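Local atomic coordinates of peptidoglycan recognition protein-LC isoform LCx (Drosophila melanogaster, PDB entry 2F2L), a protein that binds a monomeric, muropeptide-type fragment of bacterial peptidoglycan and probably takes part in sensing bacterial cell wall as a receptor. Residues R108-R113 with Y154-K159; G139-Q142 with S148-E151. All blocks are in the same frame, centred on the assembly; numbering follows the deposited sequence.

Contact 1: residues R108-R113 with Y154-K159; sequences RKPNER and YKIIKK
K109 and I156 are the nearest backbone points here, with CA atoms 8.4 Å apart, and every contact between the loop before helix 112-127 and helix 151-157 is made by side-chain atoms. The fold is that of peptidoglycan recognition proteins: a mixed sheet with helices packed on it. This contact sets the loop leading into helix 112-127 against helix 151-157.

I156 supplies most of the buried surface. Its CG1 lies anti to the carbonyl carbon (chi1 -70°), and chi2 is extended, which carries CD1 out from the helix. P110 points back at it. The delta methyl of I156 meets the CG-CD side of the P110 ring, CD1 3.8 Å from CD and 4.0 Å from CG. K109 adds a looser touch, its CB 4.3 Å from I156 CD1. L115 of helix 112-127 touches both P110 and I156, so three apolar side chains gather here. No hydrogen bond crosses between the segments.

Two lysines, K109 and K155, lie near the apolar touch. K109 NZ and K155 NZ are 6.4 Å apart, one from each segment. Each makes a long, weak ion pair with E152, which probably eases their mutual repulsion.

The loop is fixed just past P110. N111 is the N-cap of helix 112-127, and its OD1 accepts a hydrogen bond from Q114 N. N111 ND2 donates to G72 O, tying the helix start to a neighbouring loop. Within 154-159, K158 CG lies 3.7 Å above one face of the Y154 ring, displaced toward the rim.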
loop_
_atom_site.group_PDB
_atom_site.type_symbol
_atom_site.label_atom_id
_atom_site.label_comp_id
_atom_site.label_asym_id
_atom_site.label_seq_id
_atom_site.Cartn_x
_atom_site.Cartn_y
_atom_site.Cartn_z
ATOM N N ARG B 108 -0.827 -3.814 -16.287
ATOM C CA ARG B 108 -0.667 -2.631 -17.118
ATOM C C ARG B 108 0.833 -2.414 -17.341
ATOM O O ARG B 108 1.612 -2.575 -16.418
ATOM C CB ARG B 108 -1.273 -1.447 -16.363
ATOM C CG ARG B 108 -1.261 -0.108 -17.073
ATOM C CD ARG B 108 -2.167 0.898 -16.319
ATOM N NE ARG B 108 -1.920 2.275 -16.744
ATOM C CZ ARG B 108 -2.588 3.333 -16.295
ATOM N NH1 ARG B 108 -3.561 3.188 -15.398
ATOM N NH2 ARG B 108 -2.281 4.543 -16.752
ATOM N N LYS B 109 1.228 -2.056 -18.559
ATOM C CA LYS B 109 2.636 -1.824 -18.877
ATOM C C LYS B 109 3.075 -0.472 -18.371
ATOM O O LYS B 109 2.289 0.453 -18.325
ATOM C CB LYS B 109 2.886 -1.841 -20.387
ATOM C CG LYS B 109 2.442 -3.086 -21.096
ATOM C CD LYS B 109 2.930 -3.033 -22.511
ATOM C CE LYS B 109 2.110 -3.882 -23.411
ATOM N NZ LYS B 109 2.353 -5.280 -23.097
ATOM N N PRO B 110 4.352 -0.332 -18.037
ATOM C CA PRO B 110 4.865 1.008 -17.776
ATOM C C PRO B 110 4.826 1.827 -19.069
ATOM O O PRO B 110 4.855 1.263 -20.171
ATOM C CB PRO B 110 6.310 0.748 -17.341
ATOM C CG PRO B 110 6.651 -0.537 -18.005
ATOM C CD PRO B 110 5.412 -1.354 -17.927
ATOM N N ASN B 111 4.750 3.137 -18.948
ATOM C CA ASN B 111 4.590 3.972 -20.128
ATOM C C ASN B 111 5.913 4.275 -20.851
ATOM O O ASN B 111 7.013 3.974 -20.362
ATOM C CB ASN B 111 3.752 5.225 -19.812
ATOM C CG ASN B 111 4.509 6.294 -19.057
ATOM O OD1 ASN B 111 5.723 6.460 -19.205
ATOM N ND2 ASN B 111 3.779 7.066 -18.275
ATOM N N GLU B 112 5.782 4.815 -22.052
ATOM C CA GLU B 112 6.921 5.064 -22.929
ATOM C C GLU B 112 8.036 5.898 -22.258
ATOM O O GLU B 112 9.234 5.587 -22.379
ATOM C CB GLU B 112 6.404 5.736 -24.178
ATOM C CG GLU B 112 7.452 6.303 -25.122
ATOM C CD GLU B 112 6.827 7.021 -26.291
ATOM O OE1 GLU B 112 7.466 7.947 -26.826
ATOM O OE2 GLU B 112 5.700 6.645 -26.691
ATOM N N ARG B 113 7.630 6.938 -21.543
ATOM C CA ARG B 113 8.573 7.846 -20.880
ATOM C C ARG B 113 9.280 7.197 -19.709
ATOM O O ARG B 113 10.481 7.406 -19.498
ATOM C CB ARG B 113 7.851 9.137 -20.449
ATOM C CG ARG B 113 7.726 10.108 -21.586
ATOM C CD ARG B 113 6.576 11.080 -21.446
ATOM N NE ARG B 113 6.787 12.062 -20.395
ATOM C CZ ARG B 113 6.667 13.389 -20.504
ATOM N NH1 ARG B 113 6.348 13.993 -21.646
ATOM N NH2 ARG B 113 6.862 14.125 -19.417
ATOM N N TYR B 154 7.850 -7.059 -15.624
ATOM C CA TYR B 154 8.802 -8.173 -15.656
ATOM C C TYR B 154 8.946 -8.768 -17.048
ATOM O O TYR B 154 10.059 -9.061 -17.484
ATOM C CB TYR B 154 8.404 -9.270 -14.682
ATOM C CG TYR B 154 9.438 -10.356 -14.535
ATOM C CD1 TYR B 154 10.676 -10.086 -13.995
ATOM C CD2 TYR B 154 9.165 -11.662 -14.917
ATOM C CE1 TYR B 154 11.630 -11.091 -13.840
ATOM C CE2 TYR B 154 10.099 -12.668 -14.761
ATOM C CZ TYR B 154 11.329 -12.376 -14.226
ATOM O OH TYR B 154 12.255 -13.371 -14.071
ATOM N N LYS B 155 7.835 -8.965 -17.746
ATOM C CA LYS B 155 7.904 -9.500 -19.104
ATOM C C LYS B 155 8.741 -8.585 -20.019
ATOM O O LYS B 155 9.441 -9.071 -20.905
ATOM C CB LYS B 155 6.510 -9.735 -19.694
ATOM C CG LYS B 155 5.821 -10.958 -19.151
ATOM C CD LYS B 155 4.620 -11.372 -20.009
ATOM C CE LYS B 155 3.392 -10.532 -19.750
ATOM N NZ LYS B 155 2.199 -11.068 -20.479
ATOM N N ILE B 156 8.680 -7.276 -19.785
ATOM C CA ILE B 156 9.460 -6.325 -20.582
ATOM C C ILE B 156 10.968 -6.433 -20.279
ATOM O O ILE B 156 11.777 -6.583 -21.191
ATOM C CB ILE B 156 8.932 -4.877 -20.401
ATOM C CG1 ILE B 156 7.551 -4.747 -21.068
ATOM C CG2 ILE B 156 9.892 -3.861 -21.001
ATOM C CD1 ILE B 156 6.835 -3.453 -20.760
ATOM N N ILE B 157 11.343 -6.375 -19.003
ATOM C CA ILE B 157 12.759 -6.370 -18.640
ATOM C C ILE B 157 13.447 -7.730 -18.901
ATOM O O ILE B 157 14.657 -7.763 -19.095
ATOM C CB ILE B 157 13.018 -5.923 -17.164
ATOM C CG1 ILE B 157 12.614 -7.019 -16.181
ATOM C CG2 ILE B 157 12.331 -4.583 -16.860
ATOM C CD1 ILE B 157 12.805 -6.636 -14.735
ATOM N N LYS B 158 12.686 -8.829 -18.897
ATOM C CA LYS B 158 13.212 -10.141 -19.298
ATOM C C LYS B 158 13.805 -10.145 -20.709
ATOM O O LYS B 158 14.600 -11.010 -21.018
ATOM C CB LYS B 158 12.135 -11.230 -19.244
ATOM C CG LYS B 158 12.087 -11.992 -17.949
ATOM C CD LYS B 158 11.152 -13.210 -18.032
ATOM C CE LYS B 158 11.756 -14.320 -18.878
ATOM N NZ LYS B 158 11.237 -15.666 -18.500
ATOM N N LYS B 159 13.390 -9.211 -21.563
ATOM C CA LYS B 159 13.911 -9.101 -22.932
ATOM C C LYS B 159 15.030 -8.073 -23.090
ATOM O O LYS B 159 15.510 -7.856 -24.206
ATOM C CB LYS B 159 12.788 -8.748 -23.893
ATOM C CG LYS B 159 11.719 -9.809 -24.004
ATOM C CD LYS B 159 10.457 -9.200 -24.554
ATOM C CE LYS B 159 9.414 -10.240 -24.909
ATOM N NZ LYS B 159 8.061 -9.693 -24.638
#

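Contact 2: residues G139-Q142 with S148-E151; sequences GHRQ and SPGE. With MLD (glcnac(beta1-4)-murnac(1,6-anhydro)-L-ala-gamma-D-glu-meso-a2pm-D-ala), chain G.
S148 OG is held by two groups: it shares a hydrogen bond with H140 ND1 at 3.0 Å and is also bonded to H32 N. The serine oxygen meets the imidazole at its edge, in the ring plane. H140 CG is anti to the backbone N (chi1 -171°), which turns the ring toward S148 and the ligand. The other ring nitrogen, NE2, donates to MLD OAQ over 2.7 Å, a carboxylate oxygen of the D-glutamate. Two bonds thus fix the rotation of the ring.

Behind the site, R141 N makes a weak bond to S148 O at 2.8 Å. The R141 chain bends at chi2 and chi3 and crosses P149, which follows a cis peptide, at about a right angle, CD to CD 3.8 Å. Its NH2 reaches E151 OE1 at 2.6 Å on the syn side, 26° out of the carboxylate plane, a salt bridge with the flat groups turned 52° apart. R141 NH1 bonds E147 O.

H32, H140 and S148 probably match the zinc-ligand positions of catalytic relatives. Here H140 and S148 line the muropeptide-binding groove of a peptidoglycan recognition domain.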
loop_
_atom_site.group_PDB
_atom_site.type_symbol
_atom_site.label_atom_id
_atom_site.label_comp_id
_atom_site.label_asym_id
_atom_site.label_seq_id
_atom_site.Cartn_x
_atom_site.Cartn_y
_atom_site.Cartn_z
ATOM N N GLY B 139 14.570 -8.830 -12.065
ATOM C CA GLY B 139 13.309 -8.421 -11.454
ATOM C C GLY B 139 13.394 -8.760 -9.969
ATOM O O GLY B 139 14.035 -9.727 -9.589
ATOM N N HIS B 140 12.777 -7.925 -9.138
ATOM C CA HIS B 140 12.682 -8.143 -7.677
ATOM C C HIS B 140 12.241 -9.581 -7.353
ATOM O O HIS B 140 12.800 -10.223 -6.461
ATOM C CB HIS B 140 11.695 -7.104 -7.129
ATOM C CG HIS B 140 11.609 -7.006 -5.637
ATOM N ND1 HIS B 140 10.721 -6.150 -5.021
ATOM C CD2 HIS B 140 12.271 -7.642 -4.643
ATOM C CE1 HIS B 140 10.844 -6.262 -3.710
ATOM N NE2 HIS B 140 11.787 -7.151 -3.455
ATOM N N ARG B 141 11.243 -10.085 -8.078
ATOM C CA ARG B 141 10.733 -11.441 -7.845
ATOM C C ARG B 141 11.728 -12.589 -7.986
ATOM O O ARG B 141 11.466 -13.678 -7.476
ATOM C CB ARG B 141 9.527 -11.739 -8.729
ATOM C CG ARG B 141 9.704 -11.483 -10.205
ATOM C CD ARG B 141 8.389 -10.930 -10.738
ATOM N NE ARG B 141 7.744 -11.881 -11.569
ATOM C CZ ARG B 141 6.459 -11.867 -11.911
ATOM N NH1 ARG B 141 5.578 -10.958 -11.463
ATOM N NH2 ARG B 141 6.050 -12.819 -12.723
ATOM N N GLN B 142 12.840 -12.368 -8.689
ATOM C CA GLN B 142 13.865 -13.407 -8.832
ATOM C C GLN B 142 14.693 -13.563 -7.548
ATOM O O GLN B 142 15.330 -14.589 -7.354
ATOM C CB GLN B 142 14.788 -13.088 -10.023
ATOM C CG GLN B 142 14.083 -12.929 -11.368
ATOM C CD GLN B 142 15.005 -12.465 -12.475
ATOM O OE1 GLN B 142 14.949 -11.307 -12.899
ATOM N NE2 GLN B 142 15.872 -13.370 -12.953
ATOM N N SER B 148 6.483 -8.128 -7.352
ATOM C CA SER B 148 7.325 -7.039 -7.857
ATOM C C SER B 148 8.324 -7.545 -8.896
ATOM O O SER B 148 8.926 -8.607 -8.701
ATOM C CB SER B 148 8.082 -6.399 -6.675
ATOM O OG SER B 148 8.775 -5.220 -7.050
ATOM N N PRO B 149 8.524 -6.790 -10.002
ATOM C CA PRO B 149 8.002 -5.475 -10.404
ATOM C C PRO B 149 6.676 -5.472 -11.154
ATOM O O PRO B 149 6.382 -4.500 -11.840
ATOM C CB PRO B 149 9.069 -4.976 -11.371
ATOM C CG PRO B 149 9.506 -6.242 -12.071
ATOM C CD PRO B 149 9.468 -7.324 -11.010
ATOM N N GLY B 150 5.893 -6.533 -11.034
ATOM C CA GLY B 150 4.632 -6.645 -11.759
ATOM C C GLY B 150 4.849 -7.434 -13.038
ATOM O O GLY B 150 5.798 -7.189 -13.762
ATOM N N GLU B 151 3.937 -8.351 -13.323
ATOM C CA GLU B 151 4.045 -9.247 -14.468
ATOM C C GLU B 151 4.381 -8.529 -15.793
ATOM O O GLU B 151 5.262 -8.988 -16.536
ATOM C CB GLU B 151 2.750 -10.046 -14.596
ATOM C CG GLU B 151 2.729 -11.082 -15.716
ATOM C CD GLU B 151 3.718 -12.210 -15.504
ATOM O OE1 GLU B 151 4.083 -12.475 -14.344
ATOM O OE2 GLU B 151 4.109 -12.852 -16.497
HETATM C CAA MLD G . 1.968 -6.067 -6.160
HETATM C CAB MLD G . 3.212 -6.434 -5.366
HETATM O OAC MLD G . 4.329 -6.241 -5.829
HETATM N N2 MLD G . 2.973 -6.957 -4.167
HETATM C C2 MLD G . 4.010 -7.416 -3.250
HETATM C C3 MLD G . 3.647 -8.847 -2.846
HETATM O O3 MLD G . 3.575 -9.737 -3.977
HETATM C C4 MLD G . 4.585 -9.362 -1.760
HETATM O O4 MLD G . 4.064 -10.602 -1.314
HETATM C C5 MLD G . 4.602 -8.375 -0.588
HETATM C C6 MLD G . 5.600 -8.689 0.541
HETATM O O6 MLD G . 5.314 -7.799 1.659
HETATM O O5 MLD G . 5.027 -7.113 -1.098
HETATM C C1 MLD G . 4.070 -6.535 -2.015
HETATM O O1 MLD G . 4.532 -5.265 -2.394
HETATM C CA4 MLD G . 4.406 -4.302 -1.320
HETATM C CA5 MLD G . 2.992 -3.804 -1.020
HETATM O OA5 MLD G . 2.818 -2.356 -1.187
HETATM C CA6 MLD G . 2.956 -3.932 0.464
HETATM O OA6 MLD G . 3.606 -2.764 0.924
HETATM C CA1 MLD G . 3.756 -1.866 -0.215
HETATM C CA2 MLD G . 5.190 -2.012 -0.749
HETATM N NAD MLD G . 5.606 -0.755 -1.406
HETATM C CAE MLD G . 6.693 -0.089 -1.058
HETATM C CAF MLD G . 6.928 1.182 -1.847
HETATM O OAG MLD G . 7.479 -0.453 -0.182
HETATM C CA3 MLD G . 5.289 -3.147 -1.766
HETATM O OAH MLD G . 6.665 -3.649 -1.900
HETATM C CAI MLD G . 7.377 -3.137 -3.053
HETATM C CAJ MLD G . 7.207 -4.009 -4.275
HETATM C CAL MLD G . 8.881 -3.056 -2.719
HETATM O OAM MLD G . 9.637 -2.705 -3.618
HETATM N N MLD G . 9.289 -3.348 -1.484
HETATM C CA MLD G . 10.687 -3.270 -1.041
HETATM C CB MLD G . 10.884 -1.838 -0.532
HETATM C C MLD G . 10.846 -4.247 0.137
HETATM O O MLD G . 10.070 -4.193 1.095
HETATM N NAN MLD G . 11.836 -5.125 0.001
HETATM C CAO MLD G . 12.194 -6.161 0.983
HETATM C CAP MLD G . 12.374 -7.554 0.295
HETATM O OBA MLD G . 13.039 -8.379 0.928
HETATM O OAQ MLD G . 11.893 -7.769 -0.844
HETATM C CBB MLD G . 13.566 -5.837 1.564
HETATM C CBC MLD G . 13.613 -4.604 2.450
HETATM C CBD MLD G . 15.033 -4.463 3.026
HETATM O OBE MLD G . 16.013 -4.938 2.450
HETATM N NBF MLD G . 15.114 -3.810 4.166
HETATM C CBG MLD G . 16.395 -3.587 4.848
HETATM C CBH MLD G . 16.948 -4.928 5.373
HETATM O OBI MLD G . 16.217 -5.736 5.943
HETATM N NBJ MLD G . 18.238 -5.142 5.122
HETATM C CBK MLD G . 18.973 -6.351 5.556
HETATM C CBL MLD G . 20.178 -5.903 6.391
HETATM C CBM MLD G . 19.497 -7.218 4.391
HETATM O OBO MLD G . 19.708 -6.664 3.280
HETATM O OBN MLD G . 19.695 -8.431 4.655
HETATM C CBP MLD G . 16.175 -2.567 5.978
HETATM C CBQ MLD G . 17.501 -1.979 6.491
HETATM C CBR MLD G . 17.253 -0.858 7.503
HETATM C CBS MLD G . 18.432 0.109 7.631
HETATM C CBT MLD G . 18.505 0.993 6.378
HETATM O OBV MLD G . 17.639 1.876 6.270
HETATM O OBU MLD G . 19.424 0.771 5.564
HETATM N NBW MLD G . 19.680 -0.648 7.786
#

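Overall arrangement
Contact 1 is partly buried, with K109 exposed and P110 buried; contact 2 is buried. They share helix 151-157: contact 2 holds its start, with G150 as N-cap, and contact 1 uses its later turns. Y154 links them: its ring packs on R141 and its OH on Q142 CG, while I157 CD1 lies 3.8 Å from G139 CA. The chemistry differs with place. At 108-113 with 154-159 a small apolar touch has two lysines beside it, and P110 is about 13 Å from the ligand. At 139-142 with 148-151, hydrogen bonds and a salt bridge join the two ends of the loop between strand 135-139 and helix 151-157, and H140 bonds the muropeptide itself.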